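Local coordinates for protein GDP-perosamine synthase (Caulobacter crescentus, PDB 3BN1) that transfers an amino group from L-glutamate to GDP-4-keto-6-deoxy-D-mannose, using pyridoxal phosphate, to make GDP-perosamine for the bacterial O-antigen, at residues Q265-L270 and W288-R293; R21-E26 and Q245-D250. One frame throughout, in Å; residues are numbered along the deposited sequence.

Contact 1 (Q265-L270 and W288-R293)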
loop_
_atom_site.group_PDB
_atom_site.type_symbol
_atom_site.label_atom_id
_atom_site.label_comp_id
_atom_site.label_asym_id
_atom_site.label_seq_id
_atom_site.Cartn_x
_atom_site.Cartn_y
_atom_site.Cartn_z
ATOM N N GLN A 265 26.281 16.147 -25.691
ATOM C CA GLN A 265 26.859 16.468 -26.973
ATOM C C GLN A 265 26.001 17.456 -27.768
ATOM O O GLN A 265 26.468 18.433 -28.364
ATOM C CB GLN A 265 27.033 15.183 -27.791
ATOM C CG GLN A 265 27.660 15.389 -29.196
ATOM C CD GLN A 265 27.209 14.367 -30.249
ATOM O OE1 GLN A 265 27.064 13.174 -29.965
ATOM N NE2 GLN A 265 27.003 14.835 -31.477
ATOM N N LYS A 266 24.707 17.206 -27.774
ATOM C CA LYS A 266 23.886 18.037 -28.617
ATOM C C LYS A 266 23.390 19.353 -28.064
ATOM O O LYS A 266 22.971 20.245 -28.842
ATOM C CB LYS A 266 22.784 17.151 -29.222
ATOM C CG LYS A 266 23.274 15.785 -29.655
ATOM C CD LYS A 266 22.145 14.758 -29.856
ATOM C CE LYS A 266 22.708 13.419 -30.335
ATOM N NZ LYS A 266 22.530 13.382 -31.791
ATOM N N LEU A 267 23.439 19.472 -26.731
ATOM C CA LEU A 267 22.900 20.631 -26.028
ATOM C C LEU A 267 23.579 21.912 -26.381
ATOM O O LEU A 267 23.054 22.980 -26.117
ATOM C CB LEU A 267 22.814 20.480 -24.498
ATOM C CG LEU A 267 21.518 19.887 -23.903
ATOM C CD1 LEU A 267 21.331 20.322 -22.464
ATOM C CD2 LEU A 267 20.232 20.133 -24.699
ATOM N N ALA A 268 24.749 21.786 -26.988
ATOM C CA ALA A 268 25.524 22.926 -27.461
ATOM C C ALA A 268 24.677 23.779 -28.426
ATOM O O ALA A 268 24.751 25.005 -28.469
ATOM C CB ALA A 268 26.765 22.366 -28.199
ATOM N N ARG A 269 23.860 23.111 -29.221
ATOM C CA ARG A 269 23.024 23.817 -30.165
ATOM C C ARG A 269 22.126 24.882 -29.518
ATOM O O ARG A 269 21.673 25.816 -30.177
ATOM C CB ARG A 269 22.202 22.770 -30.933
ATOM C CG ARG A 269 21.583 23.299 -32.212
ATOM C CD ARG A 269 20.353 22.488 -32.596
ATOM N NE ARG A 269 19.294 23.296 -33.207
ATOM C CZ ARG A 269 18.329 22.807 -33.988
ATOM N NH1 ARG A 269 18.288 21.505 -34.271
ATOM N NH2 ARG A 269 17.397 23.613 -34.493
ATOM N N LEU A 270 21.851 24.744 -28.226
ATOM C CA LEU A 270 20.943 25.661 -27.515
ATOM C C LEU A 270 21.675 26.779 -26.788
ATOM O O LEU A 270 21.072 27.734 -26.236
ATOM C CB LEU A 270 20.084 24.864 -26.522
ATOM C CG LEU A 270 19.191 23.731 -27.051
ATOM C CD1 LEU A 270 18.445 23.221 -25.878
ATOM C CD2 LEU A 270 18.200 24.107 -28.172
ATOM N N TRP A 288 17.889 9.755 -13.443
ATOM C CA TRP A 288 16.491 9.381 -13.523
ATOM C C TRP A 288 15.822 10.344 -14.541
ATOM O O TRP A 288 14.982 9.965 -15.381
ATOM C CB TRP A 288 15.833 9.523 -12.143
ATOM C CG TRP A 288 14.318 9.253 -12.294
ATOM C CD1 TRP A 288 13.713 8.216 -12.967
ATOM C CD2 TRP A 288 13.264 10.050 -11.748
ATOM N NE1 TRP A 288 12.320 8.360 -12.903
ATOM C CE2 TRP A 288 12.037 9.462 -12.129
ATOM C CE3 TRP A 288 13.241 11.275 -11.075
ATOM C CZ2 TRP A 288 10.803 10.048 -11.825
ATOM C CZ3 TRP A 288 11.991 11.802 -10.690
ATOM C CH2 TRP A 288 10.806 11.164 -11.026
ATOM N N MET A 289 16.258 11.603 -14.515
ATOM C CA MET A 289 15.776 12.616 -15.434
ATOM C C MET A 289 16.909 13.575 -15.679
ATOM O O MET A 289 17.615 13.925 -14.711
ATOM C CB MET A 289 14.725 13.425 -14.690
ATOM C CG MET A 289 13.575 12.528 -14.288
ATOM S SD MET A 289 12.102 12.955 -15.128
ATOM C CE MET A 289 11.368 13.729 -13.671
ATOM N N TYR A 290 17.037 13.987 -16.945
ATOM C CA TYR A 290 17.993 15.009 -17.395
ATOM C C TYR A 290 17.350 16.402 -17.199
ATOM O O TYR A 290 16.336 16.712 -17.838
ATOM C CB TYR A 290 18.419 14.733 -18.841
ATOM C CG TYR A 290 19.537 15.599 -19.297
ATOM C CD1 TYR A 290 19.277 16.922 -19.777
ATOM C CD2 TYR A 290 20.855 15.123 -19.255
ATOM C CE1 TYR A 290 20.332 17.740 -20.242
ATOM C CE2 TYR A 290 21.918 15.934 -19.732
ATOM C CZ TYR A 290 21.656 17.231 -20.182
ATOM O OH TYR A 290 22.749 17.967 -20.610
ATOM N N THR A 291 17.854 17.149 -16.201
ATOM C CA THR A 291 17.224 18.381 -15.739
ATOM C C THR A 291 18.023 19.649 -16.055
ATOM O O THR A 291 19.152 19.791 -15.616
ATOM C CB THR A 291 16.864 18.269 -14.182
ATOM O OG1 THR A 291 16.047 17.112 -13.909
ATOM C CG2 THR A 291 16.129 19.508 -13.614
ATOM N N VAL A 292 17.446 20.566 -16.840
ATOM C CA VAL A 292 18.120 21.830 -17.126
ATOM C C VAL A 292 17.376 22.935 -16.368
ATOM O O VAL A 292 16.242 22.721 -15.900
ATOM C CB VAL A 292 18.046 22.267 -18.626
ATOM C CG1 VAL A 292 18.844 21.396 -19.581
ATOM C CG2 VAL A 292 16.634 22.430 -19.138
ATOM N N ARG A 293 17.999 24.115 -16.281
ATOM C CA ARG A 293 17.352 25.294 -15.713
ATOM C C ARG A 293 17.436 26.242 -16.889
ATOM O O ARG A 293 18.469 26.383 -17.581
ATOM C CB ARG A 293 17.993 25.880 -14.438
ATOM C CG ARG A 293 18.083 24.804 -13.353
ATOM C CD ARG A 293 18.759 25.296 -12.077
ATOM N NE ARG A 293 18.105 26.493 -11.598
ATOM C CZ ARG A 293 18.495 27.253 -10.571
ATOM N NH1 ARG A 293 19.553 26.916 -9.856
ATOM N NH2 ARG A 293 17.821 28.368 -10.274
#
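Leu267, in the 3-10 segment that follows helix 249-266, reaches the side chains of Tyr290 and Val292 on strand 290-294, and it makes the whole contact from the helical side. Ahead of it, Lys266 forms salt bridges with Glu358 and Asp362 of helix 358-371. The backbone then tightens into a 3-10 turn, where Arg269 N bonds to Lys266 O and Leu270 N to Leu267 O.

One methyl of Leu267 does most of the touching. CD1 of Leu267 sits 3.3 Å from OH of Tyr290 and 3.5 Å from CE1 of the same ring. The methyl lies at the edge of the ring, near its plane, and does not cover a face. The tyrosine comes to meet it from the opposite direction: CG anti to the backbone N (chi1 -171°) brings the hydroxyl edge of the ring up to the leucine. The same Leu267 CD1 also meets Val292 CG1 at 4.0 Å, two residues further along the strand, so a single methyl bridges two neighbouring side chains on one side of the sheet. Nothing polar joins the two segments. The phenol oxygen is served instead by Glu264, about one helical turn before Leu267, and the ring stacks on Tyr263; together these hold the tyrosine against the helix.

Further on, Arg269 pairs with Asp369, while Leu270 packs on Leu368, so the 3-10 turn also lies against helix 358-371. All three residues that touch are buried. At the start of the strand segment Trp288 touches the bound 2-oxoglutarate, well away from the leucine. This is helix-on-sheet packing in the smaller, C-terminal part of an aspartate aminotransferase-type fold, with the helix end seated on a four-stranded antiparallel sheet.

Contact 2 (R21-E26 and Q245-D250)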
loop_
_atom_site.group_PDB
_atom_site.type_symbol
_atom_site.label_atom_id
_atom_site.label_comp_id
_atom_site.label_asym_id
_atom_site.label_seq_id
_atom_site.Cartn_x
_atom_site.Cartn_y
_atom_site.Cartn_z
ATOM N N ARG A 21 7.907 -10.899 -17.899
ATOM C CA ARG A 21 6.798 -11.693 -18.377
ATOM C C ARG A 21 7.010 -13.098 -17.862
ATOM O O ARG A 21 6.185 -13.629 -17.123
ATOM C CB ARG A 21 6.724 -11.642 -19.896
ATOM C CG ARG A 21 5.369 -11.923 -20.512
ATOM C CD ARG A 21 5.531 -12.450 -21.984
ATOM N NE ARG A 21 4.361 -12.209 -22.849
ATOM C CZ ARG A 21 3.724 -13.166 -23.519
ATOM N NH1 ARG A 21 2.642 -12.907 -24.253
ATOM N NH2 ARG A 21 4.188 -14.404 -23.457
ATOM N N ASP A 22 8.142 -13.703 -18.186
ATOM C CA ASP A 22 8.401 -15.049 -17.683
ATOM C C ASP A 22 8.150 -15.223 -16.177
ATOM O O ASP A 22 7.405 -16.134 -15.771
ATOM C CB ASP A 22 9.762 -15.610 -18.169
ATOM C CG ASP A 22 10.215 -16.867 -17.393
ATOM O OD1 ASP A 22 9.609 -17.953 -17.513
ATOM O OD2 ASP A 22 11.223 -16.793 -16.658
ATOM N N TYR A 23 8.769 -14.385 -15.346
ATOM C CA TYR A 23 8.628 -14.510 -13.903
ATOM C C TYR A 23 7.181 -14.313 -13.451
ATOM O O TYR A 23 6.637 -15.074 -12.643
ATOM C CB TYR A 23 9.568 -13.529 -13.213
ATOM C CG TYR A 23 11.051 -13.796 -13.365
ATOM C CD1 TYR A 23 11.519 -14.824 -14.145
ATOM C CD2 TYR A 23 11.997 -12.990 -12.755
ATOM C CE1 TYR A 23 12.885 -15.052 -14.261
ATOM C CE2 TYR A 23 13.325 -13.172 -12.905
ATOM C CZ TYR A 23 13.779 -14.245 -13.634
ATOM O OH TYR A 23 15.122 -14.534 -13.766
ATOM N N VAL A 24 6.516 -13.318 -14.031
ATOM C CA VAL A 24 5.128 -13.119 -13.696
ATOM C C VAL A 24 4.255 -14.317 -14.051
ATOM O O VAL A 24 3.446 -14.797 -13.236
ATOM C CB VAL A 24 4.607 -11.826 -14.360
ATOM C CG1 VAL A 24 3.095 -11.849 -14.211
ATOM C CG2 VAL A 24 5.246 -10.621 -13.588
ATOM N N LEU A 25 4.416 -14.802 -15.279
ATOM C CA LEU A 25 3.646 -15.972 -15.722
ATOM C C LEU A 25 3.858 -17.129 -14.734
ATOM O O LEU A 25 2.966 -17.951 -14.460
ATOM C CB LEU A 25 4.103 -16.366 -17.131
ATOM C CG LEU A 25 3.332 -15.601 -18.209
ATOM C CD1 LEU A 25 3.755 -16.113 -19.584
ATOM C CD2 LEU A 25 1.755 -15.622 -18.050
ATOM N N GLU A 26 5.070 -17.235 -14.206
ATOM C CA GLU A 26 5.324 -18.299 -13.230
ATOM C C GLU A 26 4.475 -18.089 -11.988
ATOM O O GLU A 26 3.953 -19.064 -11.407
ATOM C CB GLU A 26 6.800 -18.357 -12.838
ATOM C CG GLU A 26 7.075 -19.470 -11.813
ATOM C CD GLU A 26 8.454 -19.365 -11.173
ATOM O OE1 GLU A 26 9.409 -19.043 -11.931
ATOM O OE2 GLU A 26 8.552 -19.532 -9.929
ATOM N N GLN A 245 13.792 -6.826 -13.541
ATOM C CA GLN A 245 14.332 -5.490 -13.861
ATOM C C GLN A 245 15.743 -5.400 -13.335
ATOM O O GLN A 245 16.616 -4.854 -14.011
ATOM C CB GLN A 245 13.525 -4.401 -13.155
ATOM C CG GLN A 245 12.182 -4.207 -13.795
ATOM C CD GLN A 245 12.265 -3.222 -14.973
ATOM O OE1 GLN A 245 12.375 -2.002 -14.787
ATOM N NE2 GLN A 245 12.278 -3.772 -16.193
ATOM N N LEU A 246 15.928 -5.868 -12.096
ATOM C CA LEU A 246 17.245 -5.759 -11.482
ATOM C C LEU A 246 18.312 -6.557 -12.203
ATOM O O LEU A 246 19.462 -6.136 -12.235
ATOM C CB LEU A 246 17.245 -6.049 -9.980
ATOM C CG LEU A 246 18.423 -5.955 -8.989
ATOM C CD1 LEU A 246 19.142 -4.615 -8.851
ATOM C CD2 LEU A 246 18.044 -6.484 -7.586
ATOM N N GLU A 247 17.933 -7.719 -12.737
ATOM C CA GLU A 247 18.867 -8.529 -13.521
ATOM C C GLU A 247 19.431 -7.742 -14.688
ATOM O O GLU A 247 20.467 -8.079 -15.247
ATOM C CB GLU A 247 18.144 -9.736 -14.105
ATOM C CG GLU A 247 17.633 -10.730 -13.088
ATOM C CD GLU A 247 16.705 -11.776 -13.723
ATOM O OE1 GLU A 247 16.109 -11.499 -14.790
ATOM O OE2 GLU A 247 16.531 -12.870 -13.132
ATOM N N ARG A 248 18.745 -6.699 -15.102
ATOM C CA ARG A 248 19.235 -5.981 -16.252
ATOM C C ARG A 248 19.538 -4.556 -15.875
ATOM O O ARG A 248 19.571 -3.703 -16.741
ATOM C CB ARG A 248 18.190 -6.072 -17.362
ATOM C CG ARG A 248 18.378 -7.360 -18.227
ATOM C CD ARG A 248 17.400 -7.472 -19.365
ATOM N NE ARG A 248 17.572 -6.402 -20.340
ATOM C CZ ARG A 248 18.550 -6.381 -21.235
ATOM N NH1 ARG A 248 18.642 -5.367 -22.084
ATOM N NH2 ARG A 248 19.433 -7.378 -21.260
ATOM N N VAL A 249 19.776 -4.321 -14.592
ATOM C CA VAL A 249 19.999 -2.967 -14.100
ATOM C C VAL A 249 21.137 -2.262 -14.830
ATOM O O VAL A 249 21.019 -1.108 -15.255
ATOM C CB VAL A 249 20.233 -2.909 -12.571
ATOM C CG1 VAL A 249 21.640 -3.381 -12.223
ATOM C CG2 VAL A 249 20.082 -1.475 -12.073
ATOM N N ASP A 250 22.241 -2.975 -15.006
ATOM C CA ASP A 250 23.379 -2.386 -15.696
ATOM C C ASP A 250 23.092 -1.958 -17.123
ATOM O O ASP A 250 23.545 -0.893 -17.531
ATOM C CB ASP A 250 24.631 -3.241 -15.559
ATOM C CG ASP A 250 25.148 -3.236 -14.149
ATOM O OD1 ASP A 250 24.949 -2.198 -13.494
ATOM O OD2 ASP A 250 25.759 -4.228 -13.699
#
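This is a surface contact between two helices far apart in sequence: Tyr23 of helix 20-30 meets Glu247, at the end of helix 236-247, close to where the chain turns into helix 249-266. Just these two side chains meet, approaching from opposite directions, and the backbones stay well separated; the nearest CA atoms, those of Tyr23 and Gln245, are 10.7 Å apart.

The modelled separation of Tyr23 OH and Glu247 OE2 is too short for a normal hydrogen bond, so the placing of OE2 is doubtful and no bond type should be read into it. With that reserve, the carboxylate end is modelled at the hydroxyl edge of the phenol ring, the two planes turned steeply against each other, 79° apart. Glu247 gets there with a chain extended beyond CG (chi2 170°), which carries the acid out from its helix. The other oxygen, OE1 of Glu247, is 3.4 Å from Tyr23 OH, at a poor angle for bonding.

Asn19 links the pair from outside: its ND2 hydrogen-bonds to Tyr23 OH and, weakly, to Glu247 OE1. The Tyr23 side chain also touches Ala240, Leu243 and Ala244 of helix 236-247, makes a cation-pi contact with Arg38 and meets Phe39. On the same helix 20-30, Arg21 pairs with Asp29 of the second subunit and Val24 packs on Val24 of that subunit, placing the helix at the dimer interface.

Chemically, then, this is a small polar cluster in which Asn19 ND2 bonds the phenol oxygen and, weakly, the acid. The phenol is placed by Asn19, by the cation-pi contact with Arg38 and by its apolar neighbours, and its position does not depend on the doubtful pairing with Glu247.

How the contacts relate
Both segments of contact 2 precede those of contact 1 in the sequence: contact 2 joins helix 20-30 to the end of helix 236-247, and contact 1 sets the turn after helix 249-266 against strand 290-294. Helix 249-266 begins just past Glu247 and runs up to Leu267. The contact centres lie 31 Å apart, with nearest atoms about 10 Å apart, so they do not touch. Contact 2 is an exposed polar meeting of helices on a part of the chain that also reaches the second subunit; contact 1 is buried and apolar. The long helix thus spans the distance from the Tyr23 and Glu247 site to the C-terminal antiparallel sheet.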